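Engineered protein (Artificial gene, PDB 3VB8) is of unproven function but was probably designed as a protein-based inhibitor of an enzyme. Local coordinates at residues V11-S17 with G48-L54; F30-R35 with I139-D143; F103-E107 with I120-P124. All coordinates share one frame; numbering follows the deposited sequence.

Interaction 1: residues V11-S17 with G48-L54; sequences VDYVVTS and GLLAYML
V15 and Y52 meet at about a right angle on one face of an antiparallel strand pair: the V15 methyl CG2 reaches the edge of the Y52 ring, 3.5 Å from CE2. That methyl, set between the backbone N and carbonyl carbon of V15 (CG1 at chi1 -68°), also lies 3.4 Å from L50 CB. Toward one end of this face L54 CD1 lies 3.7 Å from Y13 CB and approaches the Y13 ring obliquely, near CG and CD2; at the other end L50 CG rests 3.6 Å from S17 CB. On the opposite face the V14 side chain slants across that of L49, with V14 CG2 3.6 Å from L49 CB.

V11/L54, Y13/Y52 and V15/L50 are hydrogen-bonded pairs with both bonds made, and S17 N donates to G48 O at 2.6 Å, nearly straight at 177°.

The face of V14, T16 and L49 mixes polar and apolar groups, T16 OG1 bonding to F41 O of the second subunit and to S25 OG of its own chain. The face of Y13, V15, L50, Y52 and L54 is mostly apolar and packs largely on strands 23-31 and 57-67, though Y13 also meets R46 of the second subunit.

Interaction 2: residues F30-R35 with I139-D143; sequences FSVKKR and IAEDD
R35 presents two sides of its guanidinium to two backbone carbonyls of the same loop. I139 O stands 3.5 Å above the plane, over the centre of one face, whereas E141 O lies at the edge and takes a weak hydrogen bond from NH1 (3.0 Å from NH1 to E141 O, 144° at the hydrogen). The side chain gets there by leaving the backbone with CG anti to its N (chi1 -167°) and then bending at both chi2 and chi3. On the way its aliphatic part crosses I139 obliquely, CG lying 3.7 Å from I139 CB. E141 OE1 is 6.4 Å and D142 OD1 6.3 Å from R35 NH1, so any attraction is probably modest.

V32 and D143 form a second, separate touch. The V32 methyl CG1 sits 3.5 Å from D143 CG and is equally far, 3.8 Å, from OD1 and OD2.

The contact joins the end of strand 23-31 and the turn after it to the loop leading into helix 143-156 and to its first residue, D143; D142 occupies the N-cap, its OD1 bonding weakly to Q145 N. V32 and D143 both rest on I60 of strand 57-67, while F30 and I139 both touch V115 of helix 114-122.

Interaction 3: residues F103-E107 with I120-P124; sequences FIDIE and IEMRP
Helix 100-106 and the C-terminal end of helix 114-122 meet here through a small apolar contact, I120 against F103, I106 and E107, bordered by one salt bridge between E107 and R123. I120 is the central side chain, and its two branches divide the work. Its CD1, at the end of an extended arm (chi2 171°), lies 3.4 Å from I106 CG2, the two side chains crossing at about a right angle; the same methyl approaches the F103 ring, 4.3 Å from CD2. The other branch, CG2, lies 3.5 Å from E107 CG, so the glutamate contributes its aliphatic stem as well as its charge.

Beyond CG the E107 chain continues extended (chi2 -175°) and carries the carboxylate to R123. The salt bridge runs through a single carboxylate oxygen: OE2 is 2.5 Å from R123 NH2, in contrast to OE1, which is 3.5 Å from the same nitrogen. OE2 comes in at the guanidinium edge, and the two planar groups are turned 36° apart. Another part of that edge faces the end of the helix just before it, NE making a weak hydrogen bond to I120 O. With an alanine at E107, R123 NH2 would probably lose its carboxylate partner and I120 CG2 its cover from the glutamate stem.

R123 NH1 also pairs with a bound sulfate, probably from the crystallisation liquor. The arginine side chain lies on M24 and H26, so the turn after helix 114-122 lies against strand 23-31 of the sheet, while I106 packs on C112 and on K157, just after helix 143-156.

How the interactions relate
Strand 23-31 runs through the surroundings of all three contacts: it neighbours strand 11-19 of interaction 1 in the antiparallel sheet, its end supplies F30 to interaction 2, and it lies against R123 of interaction 3. The centres are 19 to 21 Å apart, and interactions 1 and 3 lie on opposite sides of the chain's centre. Those two nevertheless touch where S17 OG meets P124 CB at 3.9 Å; interaction 2 touches neither. Along the chain, interactions 1 and 2 interleave, interaction 1 closes before interaction 3 opens, and interaction 3 is nested within interaction 2. Interactions 1 and 2 bring together segments 31 and 104 residues apart, while interaction 3 is local, between two successive helices.

Interaction 1: residues V11-S17 with G48-L54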
ATOM      1  N   VAL A  11       4.493 -19.832   5.451  1.00 43.29           N
ATOM      2  CA  VAL A  11       4.613 -18.968   4.280  1.00 41.64           C
ATOM      3  C   VAL A  11       4.632 -17.549   4.809  1.00 40.64           C
ATOM      4  O   VAL A  11       4.163 -17.313   5.915  1.00 38.80           O
ATOM      5  CB  VAL A  11       3.415 -19.135   3.315  1.00 40.59           C
ATOM      6  CG1 VAL A  11       3.495 -18.085   2.202  1.00 39.26           C
ATOM      7  CG2 VAL A  11       3.399 -20.542   2.720  1.00 41.77           C
ATOM      8  N   ASP A  12       5.171 -16.618   4.028  1.00 41.76           N
ATOM      9  CA  ASP A  12       5.278 -15.227   4.454  1.00 41.70           C
ATOM     10  C   ASP A  12       4.105 -14.412   3.979  1.00 38.85           C
ATOM     11  O   ASP A  12       3.590 -14.635   2.891  1.00 39.98           O
ATOM     12  CB  ASP A  12       6.587 -14.610   3.938  1.00 44.36           C
ATOM     13  CG  ASP A  12       7.820 -15.325   4.478  1.00 48.34           C
ATOM     14  OD1 ASP A  12       8.050 -15.254   5.700  1.00 50.90           O
ATOM     15  OD2 ASP A  12       8.560 -15.966   3.701  1.00 50.79           O
ATOM     16  N   TYR A  13       3.686 -13.475   4.816  1.00 35.06           N
ATOM     17  CA  TYR A  13       2.584 -12.599   4.502  1.00 33.42           C
ATOM     18  C   TYR A  13       2.941 -11.268   5.120  1.00 33.63           C
ATOM     19  O   TYR A  13       3.209 -11.180   6.317  1.00 32.75           O
ATOM     20  CB  TYR A  13       1.283 -13.146   5.091  1.00 36.58           C
ATOM     21  CG  TYR A  13       0.047 -12.509   4.493  1.00 39.74           C
ATOM     22  CD1 TYR A  13      -0.111 -12.413   3.107  1.00 41.20           C
ATOM     23  CD2 TYR A  13      -0.974 -12.026   5.302  1.00 41.06           C
ATOM     24  CE1 TYR A  13      -1.252 -11.855   2.542  1.00 40.93           C
ATOM     25  CE2 TYR A  13      -2.120 -11.468   4.744  1.00 43.35           C
ATOM     26  CZ  TYR A  13      -2.249 -11.386   3.371  1.00 43.44           C
ATOM     27  OH  TYR A  13      -3.385 -10.816   2.861  1.00 44.04           O
ATOM     28  N   VAL A  14       2.992 -10.231   4.301  1.00 32.29           N
ATOM     29  CA  VAL A  14       3.334  -8.923   4.824  1.00 33.26           C
ATOM     30  C   VAL A  14       2.112  -7.990   4.735  1.00 33.95           C
ATOM     31  O   VAL A  14       1.284  -8.123   3.828  1.00 36.75           O
ATOM     32  CB  VAL A  14       4.558  -8.348   4.050  1.00 33.39           C
ATOM     33  CG1 VAL A  14       4.186  -8.124   2.623  1.00 36.58           C
ATOM     34  CG2 VAL A  14       5.047  -7.037   4.682  1.00 36.57           C
ATOM     35  N   VAL A  15       1.973  -7.083   5.696  1.00 33.43           N
ATOM     36  CA  VAL A  15       0.864  -6.128   5.682  1.00 33.28           C
ATOM     37  C   VAL A  15       1.385  -4.711   5.906  1.00 34.29           C
ATOM     38  O   VAL A  15       2.490  -4.529   6.403  1.00 34.44           O
ATOM     39  CB  VAL A  15      -0.185  -6.466   6.760  1.00 34.72           C
ATOM     40  CG1 VAL A  15      -0.897  -7.803   6.393  1.00 33.85           C
ATOM     41  CG2 VAL A  15       0.484  -6.504   8.154  1.00 32.97           C
ATOM     42  N   THR A  16       0.613  -3.703   5.536  1.00 34.25           N
ATOM     43  CA  THR A  16       1.111  -2.357   5.725  1.00 36.64           C
ATOM     44  C   THR A  16       0.635  -1.864   7.065  1.00 38.95           C
ATOM     45  O   THR A  16      -0.510  -2.109   7.453  1.00 40.33           O
ATOM     46  CB  THR A  16       0.615  -1.394   4.631  1.00 36.84           C
ATOM     47  OG1 THR A  16      -0.817  -1.446   4.573  1.00 41.76           O
ATOM     48  CG2 THR A  16       1.208  -1.757   3.267  1.00 38.12           C
ATOM     49  N   SER A  17       1.514  -1.174   7.778  1.00 38.14           N
ATOM     50  CA  SER A  17       1.154  -0.636   9.074  1.00 39.67           C
ATOM     51  C   SER A  17       1.960   0.632   9.270  1.00 39.21           C
ATOM     52  O   SER A  17       3.163   0.563   9.504  1.00 40.92           O
ATOM     53  CB  SER A  17       1.468  -1.659  10.184  1.00 41.28           C
ATOM     54  OG  SER A  17       0.689  -1.447  11.361  1.00 43.67           O
ATOM     55  N   GLY A  48       7.185   0.494   7.242  1.00 49.02           N
ATOM     56  CA  GLY A  48       5.762   0.534   7.526  1.00 45.95           C
ATOM     57  C   GLY A  48       5.081  -0.790   7.254  1.00 44.38           C
ATOM     58  O   GLY A  48       3.895  -0.832   6.929  1.00 41.76           O
ATOM     59  N   LEU A  49       5.826  -1.875   7.414  1.00 43.89           N
ATOM     60  CA  LEU A  49       5.292  -3.204   7.183  1.00 43.42           C
ATOM     61  C   LEU A  49       5.320  -4.133   8.407  1.00 42.92           C
ATOM     62  O   LEU A  49       6.069  -3.915   9.345  1.00 44.70           O
ATOM     63  CB  LEU A  49       6.083  -3.866   6.062  1.00 44.78           C
ATOM     64  CG  LEU A  49       6.350  -3.123   4.762  1.00 47.75           C
ATOM     65  CD1 LEU A  49       7.403  -3.921   3.993  1.00 44.79           C
ATOM     66  CD2 LEU A  49       5.052  -2.969   3.959  1.00 46.95           C
ATOM     67  N   LEU A  50       4.508  -5.182   8.377  1.00 40.39           N
ATOM     68  CA  LEU A  50       4.476  -6.176   9.443  1.00 37.99           C
ATOM     69  C   LEU A  50       4.515  -7.472   8.656  1.00 37.00           C
ATOM     70  O   LEU A  50       3.771  -7.604   7.683  1.00 36.48           O
ATOM     71  CB  LEU A  50       3.182  -6.055  10.249  1.00 36.25           C
ATOM     72  CG  LEU A  50       3.013  -4.804  11.103  1.00 34.55           C
ATOM     73  CD1 LEU A  50       1.720  -4.887  11.839  1.00 33.50           C
ATOM     74  CD2 LEU A  50       4.161  -4.680  12.063  1.00 31.91           C
ATOM     75  N   ALA A  51       5.406  -8.392   9.023  1.00 36.16           N
ATOM     76  CA  ALA A  51       5.515  -9.668   8.311  1.00 37.88           C
ATOM     77  C   ALA A  51       5.022 -10.793   9.180  1.00 38.65           C
ATOM     78  O   ALA A  51       5.245 -10.766  10.380  1.00 40.76           O
ATOM     79  CB  ALA A  51       6.930  -9.948   7.946  1.00 37.81           C
ATOM     80  N   TYR A  52       4.416 -11.806   8.578  1.00 38.18           N
ATOM     81  CA  TYR A  52       3.885 -12.927   9.339  1.00 41.75           C
ATOM     82  C   TYR A  52       4.379 -14.263   8.821  1.00 44.79           C
ATOM     83  O   TYR A  52       4.552 -14.437   7.618  1.00 45.94           O
ATOM     84  CB  TYR A  52       2.358 -12.947   9.247  1.00 42.14           C
ATOM     85  CG  TYR A  52       1.627 -11.782   9.869  1.00 41.42           C
ATOM     86  CD1 TYR A  52       1.211 -11.833  11.200  1.00 41.55           C
ATOM     87  CD2 TYR A  52       1.292 -10.655   9.113  1.00 40.35           C
ATOM     88  CE1 TYR A  52       0.473 -10.797  11.767  1.00 41.98           C
ATOM     89  CE2 TYR A  52       0.552  -9.605   9.672  1.00 39.18           C
ATOM     90  CZ  TYR A  52       0.142  -9.687  11.007  1.00 39.95           C
ATOM     91  OH  TYR A  52      -0.608  -8.692  11.606  1.00 37.95           O
ATOM     92  N   MET A  53       4.574 -15.204   9.741  1.00 47.64           N
ATOM     93  CA  MET A  53       4.985 -16.556   9.404  1.00 48.79           C
ATOM     94  C   MET A  53       3.740 -17.365   9.648  1.00 49.51           C
ATOM     95  O   MET A  53       3.530 -17.865  10.747  1.00 49.43           O
ATOM     96  CB  MET A  53       6.129 -17.055  10.298  1.00 50.49           C
ATOM     97  CG  MET A  53       7.509 -16.469  10.018  1.00 52.73           C
ATOM     98  SD  MET A  53       8.819 -17.399  10.809  1.00 57.56           S
ATOM     99  CE  MET A  53       8.348 -17.204  12.531  1.00 54.51           C
ATOM    100  N   LEU A  54       2.892 -17.419   8.626  1.00 51.43           N
ATOM    101  CA  LEU A  54       1.639 -18.154   8.689  1.00 51.36           C
ATOM    102  C   LEU A  54       1.743 -19.659   8.339  1.00 50.97           C
ATOM    103  O   LEU A  54       2.527 -20.086   7.481  1.00 49.95           O
ATOM    104  CB  LEU A  54       0.615 -17.515   7.747  1.00 50.80           C
ATOM    105  CG  LEU A  54       0.223 -16.063   7.976  1.00 51.42           C
ATOM    106  CD1 LEU A  54      -0.736 -15.618   6.884  1.00 51.00           C
ATOM    107  CD2 LEU A  54      -0.436 -15.931   9.324  1.00 51.31           C
TER

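Interaction 2: residues F30-R35 with I139-D143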
ATOM      1  N   PHE A  30      -5.954 -11.904  11.742  1.00 42.62           N
ATOM      2  CA  PHE A  30      -6.686 -12.506  12.838  1.00 42.41           C
ATOM      3  C   PHE A  30      -6.884 -13.981  12.533  1.00 42.70           C
ATOM      4  O   PHE A  30      -7.523 -14.334  11.532  1.00 41.91           O
ATOM      5  CB  PHE A  30      -8.040 -11.810  12.964  1.00 44.57           C
ATOM      6  CG  PHE A  30      -8.811 -12.183  14.199  1.00 45.86           C
ATOM      7  CD1 PHE A  30      -9.575 -13.350  14.238  1.00 45.78           C
ATOM      8  CD2 PHE A  30      -8.767 -11.359  15.329  1.00 46.61           C
ATOM      9  CE1 PHE A  30     -10.289 -13.701  15.384  1.00 46.58           C
ATOM     10  CE2 PHE A  30      -9.475 -11.689  16.486  1.00 47.93           C
ATOM     11  CZ  PHE A  30     -10.240 -12.866  16.516  1.00 48.30           C
ATOM     12  N   SER A  31      -6.347 -14.835  13.405  1.00 43.63           N
ATOM     13  CA  SER A  31      -6.435 -16.284  13.244  1.00 44.79           C
ATOM     14  C   SER A  31      -7.816 -16.806  13.618  1.00 45.57           C
ATOM     15  O   SER A  31      -8.258 -16.678  14.766  1.00 46.47           O
ATOM     16  CB  SER A  31      -5.355 -16.972  14.100  1.00 45.14           C
ATOM     17  OG  SER A  31      -5.434 -18.382  14.005  1.00 45.77           O
ATOM     18  N   VAL A  32      -8.488 -17.410  12.645  1.00 45.73           N
ATOM     19  CA  VAL A  32      -9.821 -17.933  12.876  1.00 46.25           C
ATOM     20  C   VAL A  32      -9.616 -19.073  13.814  1.00 48.99           C
ATOM     21  O   VAL A  32     -10.487 -19.417  14.595  1.00 52.06           O
ATOM     22  CB  VAL A  32     -10.462 -18.437  11.582  1.00 43.87           C
ATOM     23  CG1 VAL A  32     -11.808 -19.024  11.877  1.00 40.31           C
ATOM     24  CG2 VAL A  32     -10.584 -17.307  10.577  1.00 40.05           C
ATOM     25  N   LYS A  33      -8.420 -19.629  13.760  1.00 50.70           N
ATOM     26  CA  LYS A  33      -8.071 -20.736  14.629  1.00 53.53           C
ATOM     27  C   LYS A  33      -7.978 -20.272  16.094  1.00 54.59           C
ATOM     28  O   LYS A  33      -8.954 -20.333  16.845  1.00 54.85           O
ATOM     29  CB  LYS A  33      -6.738 -21.347  14.146  1.00 53.57           C
ATOM     30  CG  LYS A  33      -6.307 -22.680  14.784  1.00 52.73           C
ATOM     31  CD  LYS A  33      -4.981 -23.159  14.184  1.00 53.99           C
ATOM     32  CE  LYS A  33      -4.451 -24.387  14.885  1.00 53.09           C
ATOM     33  NZ  LYS A  33      -5.363 -25.538  14.719  1.00 53.49           N
ATOM     34  N   LYS A  34      -6.798 -19.803  16.484  1.00 55.54           N
ATOM     35  CA  LYS A  34      -6.542 -19.314  17.840  1.00 56.29           C
ATOM     36  C   LYS A  34      -7.625 -18.325  18.306  1.00 56.33           C
ATOM     37  O   LYS A  34      -7.799 -18.064  19.502  1.00 54.58           O
ATOM     38  CB  LYS A  34      -5.178 -18.617  17.878  1.00 56.09           C
ATOM     39  CG  LYS A  34      -4.025 -19.417  17.267  1.00 59.01           C
ATOM     40  CD  LYS A  34      -3.756 -20.701  18.039  1.00 61.69           C
ATOM     41  CE  LYS A  34      -2.668 -21.533  17.383  1.00 63.37           C
ATOM     42  NZ  LYS A  34      -2.306 -22.690  18.242  1.00 63.20           N
ATOM     43  N   ARG A  35      -8.335 -17.759  17.341  1.00 57.17           N
ATOM     44  CA  ARG A  35      -9.393 -16.808  17.632  1.00 57.83           C
ATOM     45  C   ARG A  35      -8.880 -15.565  18.334  1.00 55.57           C
ATOM     46  O   ARG A  35      -9.433 -15.150  19.348  1.00 54.93           O
ATOM     47  CB  ARG A  35     -10.497 -17.457  18.483  1.00 60.31           C
ATOM     48  CG  ARG A  35     -11.783 -16.620  18.559  1.00 62.81           C
ATOM     49  CD  ARG A  35     -13.053 -17.481  18.496  1.00 66.06           C
ATOM     50  NE  ARG A  35     -13.084 -18.512  19.533  1.00 69.35           N
ATOM     51  CZ  ARG A  35     -14.174 -19.192  19.884  1.00 71.16           C
ATOM     52  NH1 ARG A  35     -15.331 -18.947  19.279  1.00 71.06           N
ATOM     53  NH2 ARG A  35     -14.106 -20.115  20.840  1.00 70.78           N
ATOM     54  N   ILE A 139     -12.517 -14.588  22.517  1.00 82.28           N
ATOM     55  CA  ILE A 139     -13.697 -14.083  21.828  1.00 80.81           C
ATOM     56  C   ILE A 139     -14.843 -15.087  21.954  1.00 79.94           C
ATOM     57  O   ILE A 139     -14.625 -16.288  21.834  1.00 80.09           O
ATOM     58  CB  ILE A 139     -13.381 -13.795  20.335  1.00 80.18           C
ATOM     59  CG1 ILE A 139     -12.594 -12.489  20.217  1.00 79.71           C
ATOM     60  CG2 ILE A 139     -14.667 -13.742  19.510  1.00 79.78           C
ATOM     61  CD1 ILE A 139     -13.296 -11.311  20.847  1.00 54.31           C
ATOM     62  N   ALA A 140     -16.049 -14.583  22.210  1.00 78.17           N
ATOM     63  CA  ALA A 140     -17.234 -15.417  22.404  1.00 76.72           C
ATOM     64  C   ALA A 140     -17.681 -16.220  21.195  1.00 75.65           C
ATOM     65  O   ALA A 140     -17.780 -17.445  21.258  1.00 75.32           O
ATOM     66  CB  ALA A 140     -18.369 -14.573  22.844  1.00 76.87           C
ATOM     67  N   GLU A 141     -18.005 -15.531  20.109  1.00 74.27           N
ATOM     68  CA  GLU A 141     -18.470 -16.214  18.916  1.00 72.83           C
ATOM     69  C   GLU A 141     -17.403 -16.684  17.931  1.00 71.33           C
ATOM     70  O   GLU A 141     -16.221 -16.351  18.029  1.00 69.40           O
ATOM     71  CB  GLU A 141     -19.458 -15.324  18.168  1.00 73.28           C
ATOM     72  CG  GLU A 141     -18.843 -14.043  17.597  1.00 71.35           C
ATOM     73  CD  GLU A 141     -18.709 -12.916  18.611  1.00 71.04           C
ATOM     74  OE1 GLU A 141     -17.961 -13.081  19.596  1.00 69.83           O
ATOM     75  OE2 GLU A 141     -19.346 -11.859  18.414  1.00 70.21           O
ATOM     76  N   ASP A 142     -17.870 -17.441  16.949  1.00 70.93           N
ATOM     77  CA  ASP A 142     -17.016 -17.985  15.915  1.00 71.44           C
ATOM     78  C   ASP A 142     -16.581 -16.841  15.023  1.00 71.07           C
ATOM     79  O   ASP A 142     -16.828 -15.685  15.342  1.00 71.22           O
ATOM     80  CB  ASP A 142     -17.799 -19.022  15.103  1.00 72.35           C
ATOM     81  CG  ASP A 142     -18.988 -18.408  14.359  1.00 73.24           C
ATOM     82  OD1 ASP A 142     -19.831 -17.763  15.016  1.00 73.26           O
ATOM     83  OD2 ASP A 142     -19.081 -18.563  13.117  1.00 73.19           O
ATOM     84  N   ASP A 143     -15.954 -17.164  13.900  1.00 70.56           N
ATOM     85  CA  ASP A 143     -15.496 -16.145  12.972  1.00 70.18           C
ATOM     86  C   ASP A 143     -16.651 -15.506  12.199  1.00 70.33           C
ATOM     87  O   ASP A 143     -16.749 -14.278  12.110  1.00 71.29           O
ATOM     88  CB  ASP A 143     -14.469 -16.756  12.002  1.00 70.68           C
ATOM     89  CG  ASP A 143     -15.039 -17.911  11.179  1.00 70.82           C
ATOM     90  OD1 ASP A 143     -15.635 -18.829  11.786  1.00 71.24           O
ATOM     91  OD2 ASP A 143     -14.885 -17.909   9.930  1.00 70.86           O
TER

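Interaction 3: residues F103-E107 with I120-P124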
ATOM      1  N   PHE A 103     -14.398   6.408  13.746  1.00 57.83           N
ATOM      2  CA  PHE A 103     -13.596   5.368  14.398  1.00 57.72           C
ATOM      3  C   PHE A 103     -12.888   5.876  15.648  1.00 59.06           C
ATOM      4  O   PHE A 103     -12.741   5.152  16.642  1.00 57.89           O
ATOM      5  CB  PHE A 103     -12.530   4.799  13.444  1.00 56.54           C
ATOM      6  CG  PHE A 103     -13.089   3.981  12.307  1.00 54.89           C
ATOM      7  CD1 PHE A 103     -13.761   4.587  11.253  1.00 54.80           C
ATOM      8  CD2 PHE A 103     -12.980   2.605  12.309  1.00 53.54           C
ATOM      9  CE1 PHE A 103     -14.326   3.819  10.216  1.00 53.42           C
ATOM     10  CE2 PHE A 103     -13.543   1.839  11.274  1.00 52.95           C
ATOM     11  CZ  PHE A 103     -14.216   2.451  10.232  1.00 51.95           C
ATOM     12  N   ILE A 104     -12.442   7.125  15.592  1.00 61.63           N
ATOM     13  CA  ILE A 104     -11.736   7.717  16.718  1.00 64.31           C
ATOM     14  C   ILE A 104     -12.655   7.790  17.958  1.00 65.64           C
ATOM     15  O   ILE A 104     -12.195   8.056  19.063  1.00 66.70           O
ATOM     16  CB  ILE A 104     -11.173   9.116  16.303  1.00 65.16           C
ATOM     17  CG1 ILE A 104      -9.801   9.359  16.952  1.00 66.77           C
ATOM     18  CG2 ILE A 104     -12.173  10.228  16.638  1.00 65.79           C
ATOM     19  CD1 ILE A 104      -9.847   9.812  18.435  1.00 54.31           C
ATOM     20  N   ASP A 105     -13.948   7.515  17.776  1.00 66.56           N
ATOM     21  CA  ASP A 105     -14.916   7.530  18.881  1.00 66.92           C
ATOM     22  C   ASP A 105     -15.067   6.123  19.418  1.00 66.79           C
ATOM     23  O   ASP A 105     -15.048   5.899  20.628  1.00 66.29           O
ATOM     24  CB  ASP A 105     -16.285   8.019  18.402  1.00 68.79           C
ATOM     25  CG  ASP A 105     -16.394   9.527  18.373  1.00 70.73           C
ATOM     26  OD1 ASP A 105     -15.537  10.167  17.737  1.00 71.64           O
ATOM     27  OD2 ASP A 105     -17.345  10.072  18.975  1.00 71.46           O
ATOM     28  N   ILE A 106     -15.221   5.183  18.489  1.00 66.88           N
ATOM     29  CA  ILE A 106     -15.389   3.765  18.802  1.00 65.65           C
ATOM     30  C   ILE A 106     -14.448   3.307  19.923  1.00 66.38           C
ATOM     31  O   ILE A 106     -14.801   2.442  20.730  1.00 64.76           O
ATOM     32  CB  ILE A 106     -15.142   2.884  17.524  1.00 64.02           C
ATOM     33  CG1 ILE A 106     -16.019   3.353  16.353  1.00 63.48           C
ATOM     34  CG2 ILE A 106     -15.427   1.420  17.809  1.00 60.52           C
ATOM     35  CD1 ILE A 106     -17.441   3.829  16.770  1.00 54.31           C
ATOM     36  N   GLU A 107     -13.270   3.917  19.995  1.00 66.68           N
ATOM     37  CA  GLU A 107     -12.298   3.566  21.019  1.00 67.00           C
ATOM     38  C   GLU A 107     -12.898   3.688  22.402  1.00 67.55           C
ATOM     39  O   GLU A 107     -12.623   2.888  23.292  1.00 67.63           O
ATOM     40  CB  GLU A 107     -11.088   4.495  20.945  1.00 67.28           C
ATOM     41  CG  GLU A 107     -10.341   4.501  19.635  1.00 69.27           C
ATOM     42  CD  GLU A 107      -9.081   5.367  19.711  1.00 70.19           C
ATOM     43  OE1 GLU A 107      -9.210   6.600  19.884  1.00 72.47           O
ATOM     44  OE2 GLU A 107      -7.958   4.824  19.604  1.00 69.48           O
ATOM     45  N   ILE A 120      -8.750  -1.098  16.723  1.00 43.33           N
ATOM     46  CA  ILE A 120      -8.547   0.340  16.650  1.00 44.75           C
ATOM     47  C   ILE A 120      -7.521   0.745  17.710  1.00 46.86           C
ATOM     48  O   ILE A 120      -6.767   1.701  17.546  1.00 47.43           O
ATOM     49  CB  ILE A 120      -9.876   1.096  16.911  1.00 44.54           C
ATOM     50  CG1 ILE A 120     -10.962   0.606  15.942  1.00 45.51           C
ATOM     51  CG2 ILE A 120      -9.660   2.603  16.792  1.00 43.02           C
ATOM     52  CD1 ILE A 120     -12.366   1.141  16.265  1.00 54.31           C
ATOM     53  N   GLU A 121      -7.498  -0.003  18.801  1.00 48.73           N
ATOM     54  CA  GLU A 121      -6.579   0.258  19.896  1.00 49.09           C
ATOM     55  C   GLU A 121      -5.115   0.019  19.482  1.00 49.13           C
ATOM     56  O   GLU A 121      -4.228   0.843  19.724  1.00 48.16           O
ATOM     57  CB  GLU A 121      -6.946  -0.661  21.065  1.00 50.87           C
ATOM     58  CG  GLU A 121      -6.329  -0.310  22.405  1.00 55.43           C
ATOM     59  CD  GLU A 121      -6.493  -1.437  23.426  1.00 58.60           C
ATOM     60  OE1 GLU A 121      -5.797  -2.451  23.265  1.00 59.58           O
ATOM     61  OE2 GLU A 121      -7.303  -1.333  24.379  1.00 60.08           O
ATOM     62  N   MET A 122      -4.866  -1.126  18.860  1.00 48.43           N
ATOM     63  CA  MET A 122      -3.519  -1.476  18.433  1.00 48.84           C
ATOM     64  C   MET A 122      -2.974  -0.644  17.273  1.00 48.77           C
ATOM     65  O   MET A 122      -1.777  -0.696  16.968  1.00 48.53           O
ATOM     66  CB  MET A 122      -3.467  -2.951  18.068  1.00 49.92           C
ATOM     67  CG  MET A 122      -3.381  -3.858  19.287  1.00 53.46           C
ATOM     68  SD  MET A 122      -3.379  -5.621  18.912  1.00 58.91           S
ATOM     69  CE  MET A 122      -5.152  -5.913  18.758  1.00 58.01           C
ATOM     70  N   ARG A 123      -3.855   0.110  16.624  1.00 48.59           N
ATOM     71  CA  ARG A 123      -3.485   0.966  15.495  1.00 48.43           C
ATOM     72  C   ARG A 123      -2.118   1.600  15.685  1.00 48.47           C
ATOM     73  O   ARG A 123      -1.823   2.102  16.756  1.00 47.23           O
ATOM     74  CB  ARG A 123      -4.530   2.052  15.327  1.00 47.62           C
ATOM     75  CG  ARG A 123      -4.085   3.207  14.474  1.00 50.04           C
ATOM     76  CD  ARG A 123      -4.067   4.462  15.328  1.00 53.21           C
ATOM     77  NE  ARG A 123      -5.239   4.536  16.205  1.00 53.21           N
ATOM     78  CZ  ARG A 123      -5.722   5.664  16.721  1.00 55.16           C
ATOM     79  NH1 ARG A 123      -5.142   6.829  16.443  1.00 56.64           N
ATOM     80  NH2 ARG A 123      -6.770   5.626  17.535  1.00 53.26           N
ATOM     81  N   PRO A 124      -1.283   1.611  14.634  1.00 46.87           N
ATOM     82  CA  PRO A 124       0.064   2.188  14.717  1.00 46.75           C
ATOM     83  C   PRO A 124       0.087   3.671  15.160  1.00 48.04           C
ATOM     84  O   PRO A 124      -0.661   4.520  14.644  1.00 48.16           O
ATOM     85  CB  PRO A 124       0.598   1.979  13.305  1.00 46.05           C
ATOM     86  CG  PRO A 124      -0.625   2.103  12.492  1.00 47.17           C
ATOM     87  CD  PRO A 124      -1.593   1.248  13.241  1.00 46.93           C
TER